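Endo-1,4-beta-xylanase (Pseudoalteromonas haloplanktis, PDB 1H12) hydrolyses internal beta-1,4 linkages of xylan in the cold as a family 8 glycoside hydrolase, and probably cleaves related beta-1,4-glucans too. Local coordinates at residues 111-115 against 116-120; 171-174 against 175-179; 244-247 against 248-251. All coordinates share one frame; numbering follows the deposited sequence.

Contact 1 (111-115 against 116-120)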
ATOM      1  N   ASP A 111      16.469  19.172   0.915  1.00 13.15           N
ATOM      2  CA  ASP A 111      16.404  19.452   2.338  1.00 13.89           C
ATOM      3  C   ASP A 111      16.399  20.925   2.676  1.00 14.72           C
ATOM      4  O   ASP A 111      16.008  21.300   3.791  1.00 16.34           O
ATOM      5  CB  ASP A 111      17.572  18.738   3.037  1.00 15.39           C
ATOM      6  CG  ASP A 111      17.426  17.217   2.953  1.00 15.12           C
ATOM      7  OD1 ASP A 111      16.337  16.676   3.158  1.00 17.62           O
ATOM      8  OD2 ASP A 111      18.375  16.514   2.599  1.00 20.28           O
ATOM      9  N   ASN A 112      16.812  21.741   1.725  1.00 14.84           N
ATOM     10  CA  ASN A 112      16.836  23.184   1.877  1.00 16.24           C
ATOM     11  C   ASN A 112      15.729  23.861   1.017  1.00 16.01           C
ATOM     12  O   ASN A 112      15.798  25.030   0.712  1.00 17.58           O
ATOM     13  CB  ASN A 112      18.240  23.772   1.650  1.00 17.52           C
ATOM     14  CG  ASN A 112      18.681  23.619   0.265  1.00 20.28           C
ATOM     15  OD1 ASN A 112      18.078  22.870  -0.535  1.00 22.14           O
ATOM     16  ND2 ASN A 112      19.720  24.402  -0.123  1.00 24.16           N
ATOM     17  N   HIS A 113      14.664  23.110   0.665  1.00 14.77           N
ATOM     18  CA  HIS A 113      13.551  23.734  -0.018  1.00 13.45           C
ATOM     19  C   HIS A 113      13.093  24.936   0.770  1.00 14.27           C
ATOM     20  O   HIS A 113      13.030  24.895   1.987  1.00 14.69           O
ATOM     21  CB  HIS A 113      12.412  22.711  -0.131  1.00 12.92           C
ATOM     22  CG  HIS A 113      11.318  23.119  -1.047  1.00 12.36           C
ATOM     23  ND1 HIS A 113      11.051  22.547  -2.288  1.00 16.44           N
ATOM     24  CD2 HIS A 113      10.395  24.063  -0.835  1.00 10.82           C
ATOM     25  CE1 HIS A 113       9.996  23.173  -2.792  1.00 12.32           C
ATOM     26  NE2 HIS A 113       9.607  24.103  -1.928  1.00 17.26           N
ATOM     27  N   PRO A 114      12.696  26.006   0.097  1.00 14.63           N
ATOM     28  CA  PRO A 114      12.230  27.179   0.850  1.00 15.83           C
ATOM     29  C   PRO A 114      11.011  26.958   1.721  1.00 15.73           C
ATOM     30  O   PRO A 114      10.836  27.663   2.735  1.00 17.87           O
ATOM     31  CB  PRO A 114      11.914  28.229  -0.255  1.00 18.03           C
ATOM     32  CG  PRO A 114      12.015  27.524  -1.466  1.00 22.04           C
ATOM     33  CD  PRO A 114      12.759  26.230  -1.327  1.00 15.95           C
ATOM     34  N   ASP A 115      10.178  25.960   1.388  1.00 15.22           N
ATOM     35  CA  ASP A 115       9.031  25.590   2.225  1.00 13.60           C
ATOM     36  C   ASP A 115       9.460  24.463   3.172  1.00 13.73           C
ATOM     37  O   ASP A 115       9.709  23.331   2.714  1.00 12.49           O
ATOM     38  CB  ASP A 115       7.911  25.166   1.335  1.00 14.09           C
ATOM     39  CG  ASP A 115       6.650  24.811   2.053  1.00 15.53           C
ATOM     40  OD1 ASP A 115       6.692  24.651   3.327  1.00 15.59           O
ATOM     41  OD2 ASP A 115       5.609  24.681   1.360  1.00 18.46           O
ATOM     42  N   ALA A 116       9.599  24.765   4.459  1.00 13.55           N
ATOM     43  CA  ALA A 116      10.060  23.771   5.387  1.00 14.72           C
ATOM     44  C   ALA A 116       9.208  22.519   5.377  1.00 12.66           C
ATOM     45  O   ALA A 116       9.701  21.447   5.678  1.00 13.60           O
ATOM     46  CB  ALA A 116      10.124  24.350   6.837  1.00 16.57           C
ATOM     47  N   LYS A 117       7.951  22.669   5.093  1.00 12.56           N
ATOM     48  CA  LYS A 117       7.039  21.503   5.090  1.00 12.27           C
ATOM     49  C   LYS A 117       7.317  20.516   3.983  1.00 11.82           C
ATOM     50  O   LYS A 117       6.902  19.344   4.064  1.00 12.70           O
ATOM     51  CB  LYS A 117       5.597  21.954   5.050  1.00 12.95           C
ATOM     52  CG  LYS A 117       5.131  22.614   6.355  1.00 16.34           C
ATOM     53  CD  LYS A 117       3.675  22.934   6.331  1.00 18.72           C
ATOM     54  CE  LYS A 117       3.136  23.507   7.700  1.00 25.65           C
ATOM     55  NZ  LYS A 117       3.556  24.944   7.750  1.00 34.50           N
ATOM     56  N   LYS A 118       8.044  20.927   2.942  1.00 11.32           N
ATOM     57  CA  LYS A 118       8.409  20.059   1.825  1.00 10.71           C
ATOM     58  C   LYS A 118       9.789  19.483   1.956  1.00 10.27           C
ATOM     59  O   LYS A 118      10.172  18.596   1.160  1.00 10.89           O
ATOM     60  CB  LYS A 118       8.341  20.824   0.510  1.00 12.65           C
ATOM     61  CG  LYS A 118       6.903  21.007   0.005  1.00 15.13           C
ATOM     62  CD  LYS A 118       6.816  21.860  -1.183  1.00 16.00           C
ATOM     63  CE  LYS A 118       5.373  21.911  -1.695  1.00 15.42           C
ATOM     64  NZ  LYS A 118       5.275  22.976  -2.796  1.00 18.95           N
ATOM     65  N   GLN A 119      10.593  19.955   2.894  1.00 10.65           N
ATOM     66  CA  GLN A 119      11.998  19.535   2.968  1.00 10.71           C
ATOM     67  C   GLN A 119      12.140  18.060   3.193  1.00  9.94           C
ATOM     68  O   GLN A 119      11.687  17.535   4.209  1.00 11.02           O
ATOM     69  CB  GLN A 119      12.714  20.309   4.075  1.00 11.58           C
ATOM     70  CG  GLN A 119      12.854  21.796   3.728  1.00 12.16           C
ATOM     71  CD  GLN A 119      13.430  22.636   4.838  1.00 14.51           C
ATOM     72  OE1 GLN A 119      13.591  22.163   5.942  1.00 16.51           O
ATOM     73  NE2 GLN A 119      13.721  23.907   4.534  1.00 15.92           N
ATOM     74  N   GLY A 120      12.785  17.383   2.250  1.00  9.86           N
ATOM     75  CA  GLY A 120      13.019  15.967   2.354  1.00 10.27           C
ATOM     76  C   GLY A 120      11.850  15.053   2.136  1.00  9.02           C
ATOM     77  O   GLY A 120      12.019  13.845   2.224  1.00  9.39           O
TER
HETATM   78  O   HOH W   1       9.270  27.487   5.411  1.00 30.03           O
HETATM   79  O   HOH W   2       5.692  25.231  -1.247  1.00 23.40           O
HETATM   80  O   HOH W   3       5.062  25.983   4.901  1.00 27.43           O

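Contact 2 (171-174 against 175-179)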
ATOM      1  N   ASP A 171      19.548   5.490   4.905  1.00  8.48           N
ATOM      2  CA  ASP A 171      18.468   6.052   4.114  1.00  8.43           C
ATOM      3  C   ASP A 171      17.112   5.809   4.794  1.00  8.06           C
ATOM      4  O   ASP A 171      16.233   6.677   4.776  1.00  8.52           O
ATOM      5  CB  ASP A 171      18.479   5.517   2.702  1.00  9.04           C
ATOM      6  CG  ASP A 171      19.613   6.026   1.848  1.00 10.70           C
ATOM      7  OD1 ASP A 171      20.271   6.997   2.248  1.00 15.57           O
ATOM      8  OD2 ASP A 171      19.872   5.475   0.769  1.00 11.89           O
ATOM      9  N   ALA A 172      16.934   4.632   5.387  1.00  7.80           N
ATOM     10  CA  ALA A 172      15.678   4.320   6.049  1.00  8.21           C
ATOM     11  C   ALA A 172      15.459   5.195   7.284  1.00  8.69           C
ATOM     12  O   ALA A 172      14.340   5.670   7.514  1.00  8.60           O
ATOM     13  CB  ALA A 172      15.665   2.875   6.503  1.00  9.29           C
ATOM     14  N   ILE A 173      16.491   5.396   8.102  1.00  8.67           N
ATOM     15  CA  ILE A 173      16.357   6.203   9.290  1.00  9.22           C
ATOM     16  C   ILE A 173      16.075   7.654   8.911  1.00  8.93           C
ATOM     17  O   ILE A 173      15.274   8.321   9.556  1.00  9.71           O
ATOM     18  CB  ILE A 173      17.568   6.074  10.232  1.00 11.28           C
ATOM     19  CG1 ILE A 173      17.717   4.598  10.670  1.00 12.69           C
ATOM     20  CG2 ILE A 173      17.504   7.046  11.370  1.00 14.82           C
ATOM     21  CD1 ILE A 173      16.588   4.023  11.305  1.00 15.44           C
ATOM     22  N   THR A 174      16.707   8.156   7.846  1.00  8.67           N
ATOM     23  CA  THR A 174      16.411   9.465   7.343  1.00  8.81           C
ATOM     24  C   THR A 174      14.931   9.555   6.954  1.00  8.27           C
ATOM     25  O   THR A 174      14.252  10.545   7.274  1.00  8.91           O
ATOM     26  CB  THR A 174      17.312   9.776   6.150  1.00  9.78           C
ATOM     27  OG1 THR A 174      18.671   9.808   6.608  1.00 11.63           O
ATOM     28  CG2 THR A 174      16.979  11.113   5.513  1.00 10.72           C
ATOM     29  N   MET A 175      14.434   8.546   6.255  1.00  7.64           N
ATOM     30  CA  MET A 175      13.031   8.514   5.857  1.00  7.48           C
ATOM     31  C   MET A 175      12.103   8.504   7.066  1.00  7.63           C
ATOM     32  O   MET A 175      11.107   9.233   7.095  1.00  8.33           O
ATOM     33  CB  MET A 175      12.780   7.285   4.973  1.00  7.73           C
ATOM     34  CG  MET A 175      11.447   7.300   4.269  1.00  8.12           C
ATOM     35  SD  MET A 175      11.276   8.561   2.968  1.00  8.47           S
ATOM     36  CE  MET A 175      12.542   7.982   1.827  1.00  8.82           C
ATOM     37  N   LEU A 176      12.400   7.697   8.085  1.00  8.32           N
ATOM     38  CA  LEU A 176      11.574   7.677   9.311  1.00  8.45           C
ATOM     39  C   LEU A 176      11.564   9.055   9.978  1.00  8.40           C
ATOM     40  O   LEU A 176      10.524   9.505  10.455  1.00  9.13           O
ATOM     41  CB  LEU A 176      12.079   6.621  10.281  1.00  8.20           C
ATOM     42  CG  LEU A 176      11.879   5.183   9.868  1.00  8.89           C
ATOM     43  CD1 LEU A 176      12.456   4.272  10.968  1.00 11.14           C
ATOM     44  CD2 LEU A 176      10.415   4.844   9.664  1.00  9.76           C
ATOM     45  N   ASN A 177      12.740   9.689  10.015  1.00  8.95           N
ATOM     46  CA  ASN A 177      12.749  11.040  10.640  0.50  9.21           C
ATOM     47  C   ASN A 177      11.931  12.024   9.848  1.00  8.98           C
ATOM     48  O   ASN A 177      11.242  12.862  10.427  1.00  9.51           O
ATOM     49  CB  ASN A 177      14.207  11.499  10.743  0.50 10.45           C
ATOM     50  CG  ASN A 177      14.955  10.795  11.869  0.50 10.66           C
ATOM     51  OD1 ASN A 177      14.391  10.136  12.682  0.50 15.04           O
ATOM     52  ND2 ASN A 177      16.268  10.873  11.801  0.50 12.84           N
ATOM     53  N   THR A 178      11.978  11.917   8.506  1.00  8.63           N
ATOM     54  CA  THR A 178      11.121  12.741   7.677  1.00  8.96           C
ATOM     55  C   THR A 178       9.648  12.498   7.964  1.00  8.49           C
ATOM     56  O   THR A 178       8.852  13.434   8.051  1.00  9.23           O
ATOM     57  CB  THR A 178      11.471  12.536   6.208  1.00  9.14           C
ATOM     58  OG1 THR A 178      12.783  13.088   5.993  1.00 10.38           O
ATOM     59  CG2 THR A 178      10.464  13.178   5.266  1.00 10.18           C
ATOM     60  N   ILE A 179       9.252  11.237   8.077  1.00  8.23           N
ATOM     61  CA  ILE A 179       7.854  10.934   8.386  1.00  8.10           C
ATOM     62  C   ILE A 179       7.471  11.598   9.709  1.00  8.40           C
ATOM     63  O   ILE A 179       6.440  12.270   9.811  1.00  8.58           O
ATOM     64  CB  ILE A 179       7.612   9.420   8.399  1.00  7.87           C
ATOM     65  CG1 ILE A 179       7.813   8.824   7.020  1.00  8.05           C
ATOM     66  CG2 ILE A 179       6.191   9.154   8.893  1.00  8.94           C
ATOM     67  CD1 ILE A 179       7.940   7.290   7.025  1.00  9.43           C
TER

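Contact 3 (244-247 against 248-251)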
ATOM      1  N   SER A 244     -19.674   1.295  10.315  1.00 11.01           N
ATOM      2  CA  SER A 244     -20.600   0.143  10.425  0.50 11.37           C
ATOM      3  C   SER A 244     -22.043   0.556  10.303  1.00 11.31           C
ATOM      4  O   SER A 244     -22.470   1.562  10.814  1.00 12.45           O
ATOM      5  CB  SER A 244     -20.364  -0.527  11.794  0.50 12.76           C
ATOM      6  OG  SER A 244     -21.231  -1.631  11.965  0.50 12.75           O
ATOM      7  N   GLY A 245     -22.801  -0.265   9.600  1.00 12.09           N
ATOM      8  CA  GLY A 245     -24.253  -0.023   9.441  1.00 12.88           C
ATOM      9  C   GLY A 245     -24.518   1.281   8.736  1.00 12.65           C
ATOM     10  O   GLY A 245     -23.676   1.873   8.019  1.00 12.25           O
ATOM     11  N   SER A 246     -25.719   1.813   8.918  1.00 13.52           N
ATOM     12  CA  SER A 246     -26.072   3.050   8.289  1.00 13.67           C
ATOM     13  C   SER A 246     -25.276   4.189   8.833  1.00 13.58           C
ATOM     14  O   SER A 246     -25.116   4.236  10.054  1.00 15.30           O
ATOM     15  CB  SER A 246     -27.587   3.316   8.525  1.00 16.19           C
ATOM     16  OG  SER A 246     -27.967   4.467   7.857  1.00 19.27           O
ATOM     17  N   PRO A 247     -24.821   5.166   8.040  1.00 13.25           N
ATOM     18  CA  PRO A 247     -25.053   5.277   6.591  1.00 13.38           C
ATOM     19  C   PRO A 247     -23.941   4.824   5.691  1.00 11.59           C
ATOM     20  O   PRO A 247     -24.123   4.860   4.464  1.00 12.06           O
ATOM     21  CB  PRO A 247     -25.232   6.798   6.446  1.00 14.18           C
ATOM     22  CG  PRO A 247     -24.198   7.357   7.411  1.00 15.05           C
ATOM     23  CD  PRO A 247     -24.258   6.449   8.570  1.00 14.67           C
ATOM     24  N   HIS A 248     -22.798   4.417   6.240  1.00 10.17           N
ATOM     25  CA  HIS A 248     -21.646   4.075   5.397  1.00  9.13           C
ATOM     26  C   HIS A 248     -21.603   2.612   4.973  1.00  9.54           C
ATOM     27  O   HIS A 248     -20.856   2.246   4.058  1.00 10.00           O
ATOM     28  CB  HIS A 248     -20.334   4.470   6.084  1.00  9.53           C
ATOM     29  CG  HIS A 248     -20.237   5.933   6.343  1.00  9.53           C
ATOM     30  ND1 HIS A 248     -20.010   6.831   5.337  1.00  9.75           N
ATOM     31  CD2 HIS A 248     -20.357   6.651   7.496  1.00  9.96           C
ATOM     32  CE1 HIS A 248     -20.038   8.055   5.863  1.00 10.55           C
ATOM     33  NE2 HIS A 248     -20.237   7.971   7.174  1.00 11.28           N
ATOM     34  N   TRP A 249     -22.395   1.759   5.608  1.00  9.37           N
ATOM     35  CA  TRP A 249     -22.571   0.386   5.210  1.00  9.79           C
ATOM     36  C   TRP A 249     -21.300  -0.411   5.047  1.00  9.28           C
ATOM     37  O   TRP A 249     -21.138  -1.180   4.113  1.00 10.61           O
ATOM     38  CB  TRP A 249     -23.543   0.285   4.005  1.00 10.86           C
ATOM     39  CG  TRP A 249     -24.896   0.759   4.377  1.00 11.24           C
ATOM     40  CD1 TRP A 249     -25.516   1.938   4.011  1.00 12.93           C
ATOM     41  CD2 TRP A 249     -25.810   0.121   5.283  1.00 12.48           C
ATOM     42  NE1 TRP A 249     -26.779   2.024   4.582  1.00 14.58           N
ATOM     43  CE2 TRP A 249     -26.950   0.949   5.400  1.00 14.14           C
ATOM     44  CE3 TRP A 249     -25.748  -1.059   6.026  1.00 14.24           C
ATOM     45  CZ2 TRP A 249     -28.046   0.604   6.188  1.00 15.64           C
ATOM     46  CZ3 TRP A 249     -26.870  -1.402   6.822  1.00 16.07           C
ATOM     47  CH2 TRP A 249     -27.982  -0.538   6.876  1.00 17.55           C
ATOM     48  N   ASN A 250     -20.419  -0.250   6.044  1.00  9.13           N
ATOM     49  CA  ASN A 250     -19.348  -1.209   6.327  1.00  9.55           C
ATOM     50  C   ASN A 250     -18.143  -1.121   5.431  1.00  8.70           C
ATOM     51  O   ASN A 250     -17.249  -1.926   5.553  1.00 10.63           O
ATOM     52  CB  ASN A 250     -19.883  -2.642   6.376  1.00 10.94           C
ATOM     53  CG  ASN A 250     -21.129  -2.709   7.278  1.00 12.47           C
ATOM     54  OD1 ASN A 250     -21.060  -2.315   8.398  1.00 14.15           O
ATOM     55  ND2 ASN A 250     -22.208  -3.146   6.764  1.00 18.76           N
ATOM     56  N   LEU A 251     -18.052  -0.121   4.566  1.00  8.53           N
ATOM     57  CA  LEU A 251     -16.844   0.132   3.772  1.00  7.87           C
ATOM     58  C   LEU A 251     -16.119   1.336   4.325  1.00  7.74           C
ATOM     59  O   LEU A 251     -16.717   2.385   4.601  1.00  8.15           O
ATOM     60  CB  LEU A 251     -17.162   0.340   2.279  1.00  8.47           C
ATOM     61  CG  LEU A 251     -17.680  -0.862   1.538  1.00  9.20           C
ATOM     62  CD1 LEU A 251     -17.967  -0.495   0.091  1.00  9.54           C
ATOM     63  CD2 LEU A 251     -16.689  -2.038   1.616  1.00 10.16           C
TER
HETATM   64  O   HOH W   4     -21.952   4.073   9.081  1.00 11.10           O
HETATM   65  O   HOH W   5     -28.774   4.185   5.181  1.00 38.25           O

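Contact 1 (111-115 against 116-120)
D115 turns its carboxylate forward over the start of 116-120, where OD1 accepts the backbone N of K117 at 2.9 Å. CG lies anti to the backbone N and beside the carbonyl carbon (chi1 -178°), which brings OD1 to the N-H two residues on, an Asx turn. The N-H meets OD1 from above the carboxylate plane. D115 O takes K118 N at 2.9 Å, so the residue grips the turn with both backbone and side chain. Its OD2 bonds Y194 OH and is bridged to K118 NZ by a water 2.7 Å from OD2 and 2.8 Å from NZ; the two charges are too far apart for a direct salt bridge, which the lysine makes with E139 instead. On its way there the extended K118 chain passes over one face of the H113 imidazole, CD standing 4.0 Å from the ring centroid in a CH-pi contact. Q119 reaches back to the earlier part of the loop. Its NE2 donates to H113 O at 2.8 Å, nearly straight (171°), in the carbonyl plane and close to the plane of its own amide, while its CD rests 3.1 Å from D111 O. The chemistry is mainly backbone groups tied by side chains: the Asx turn and the Q119 amide hold this surface loop, while the opposite charges of D115 and K118 probably favour each other across the bridging water.

Contact 2 (171-174 against 175-179)
N177 lays the flat amide of its side chain against I173, one turn earlier on the helix. In the conformer modelled here one face of the amide lies over the carbonyl oxygen of I173, with CG 3.4 Å from I173 O. The I173 methyl CG2 is on that same face, 4.0 Å from ND2. A second conformer of N177 was also deposited, so this placement of the amide is one of two states. The other flat side-chain group, the carboxylate of D171, makes no close contact with 175-179 and is held by K104 through a salt bridge and by the indole N-H of W100. Beneath the side chains runs the regular alpha-helical bonding: M175 N, L176 N, N177 N and T178 N donate to the carbonyls of D171, A172, I173 and T174, and the bond from L176 N to A172 O, 2.9 Å long, is representative. L176 carries the apolar part. With its CG anti to the carbonyl carbon (chi1 -69°), the side chain leans back along the helix, bringing CG to 3.4 Å from A172 O and CD1 to 4.2 Å from CD1 of I173. M175 takes the other course: its CG is anti to the backbone N (chi1 -168°) and the chain bends twice, leaving CB as the atom near the preceding turn, 3.4 Å from A172 O. On T174 the hydroxyl bonds back to N170 O. Seen against the fold, helix 168-182 is amphipathic, as expected in the helical barrel of this family: A172, M175 and L176 pack on helix 143-160 through L153, L154, F149 and A150, while L176 and I179 meet W225 of helix 219-243.

Contact 3 (244-247 against 248-251)
G245 and W249 are joined by the backbone, W249 N donating to G245 O at 2.7 Å across a loop bent by the cis peptide bond before P247. A type I' beta turn follows from H248 to L251, its two corner residues W249 and N250 both at positive phi; G245 is at positive phi too. The indole of W249 packs one face against the 245-246 backbone. S246 CA stands over that face, 4.0 Å from the centroid of the five-membered ring, and a water at the indole edge links NE1 to S246 OG. On H248, P247 CG lies over one face of the imidazole, 4.2 Å from its centroid. N250 holds CG anti to its carbonyl carbon (chi1 -49°), which lets OD1 receive G245 N at 2.9 Å, from above the carbonyl plane, and weakly K308 NZ. Replacing N250 by an alanine would probably leave the G245 N-H without this acceptor and K308 without one of its weak partners, though the backbone bonds of W249 and N250 would remain. Two successive left-handed residues define a type I' turn, which here folds the chain back on itself just after helix 219-243; N250, at the second corner, tolerates positive phi well.

Overall arrangement
Contacts 1 and 2 are neighbours, their centres about 15 Å apart, and they touch where G120 O packs at 3.5 Å from CG2 of T178: the surface loop before strand 123-128 rests on helix 168-182. Contact 3 stands well apart, its centre about 40 Å from that of contact 1 and 36 Å from that of contact 2, with nearest atoms about 28 and 24 Å away. Helix 219-243 is one element that contacts 2 and 3 share: it gives W225 to contact 2 and ends just before contact 3. None of the three supplies a xylose-binding residue; Q327, G341, E342, Y378 and N382 do that, and H248 meets Y331, four residues beyond Q327.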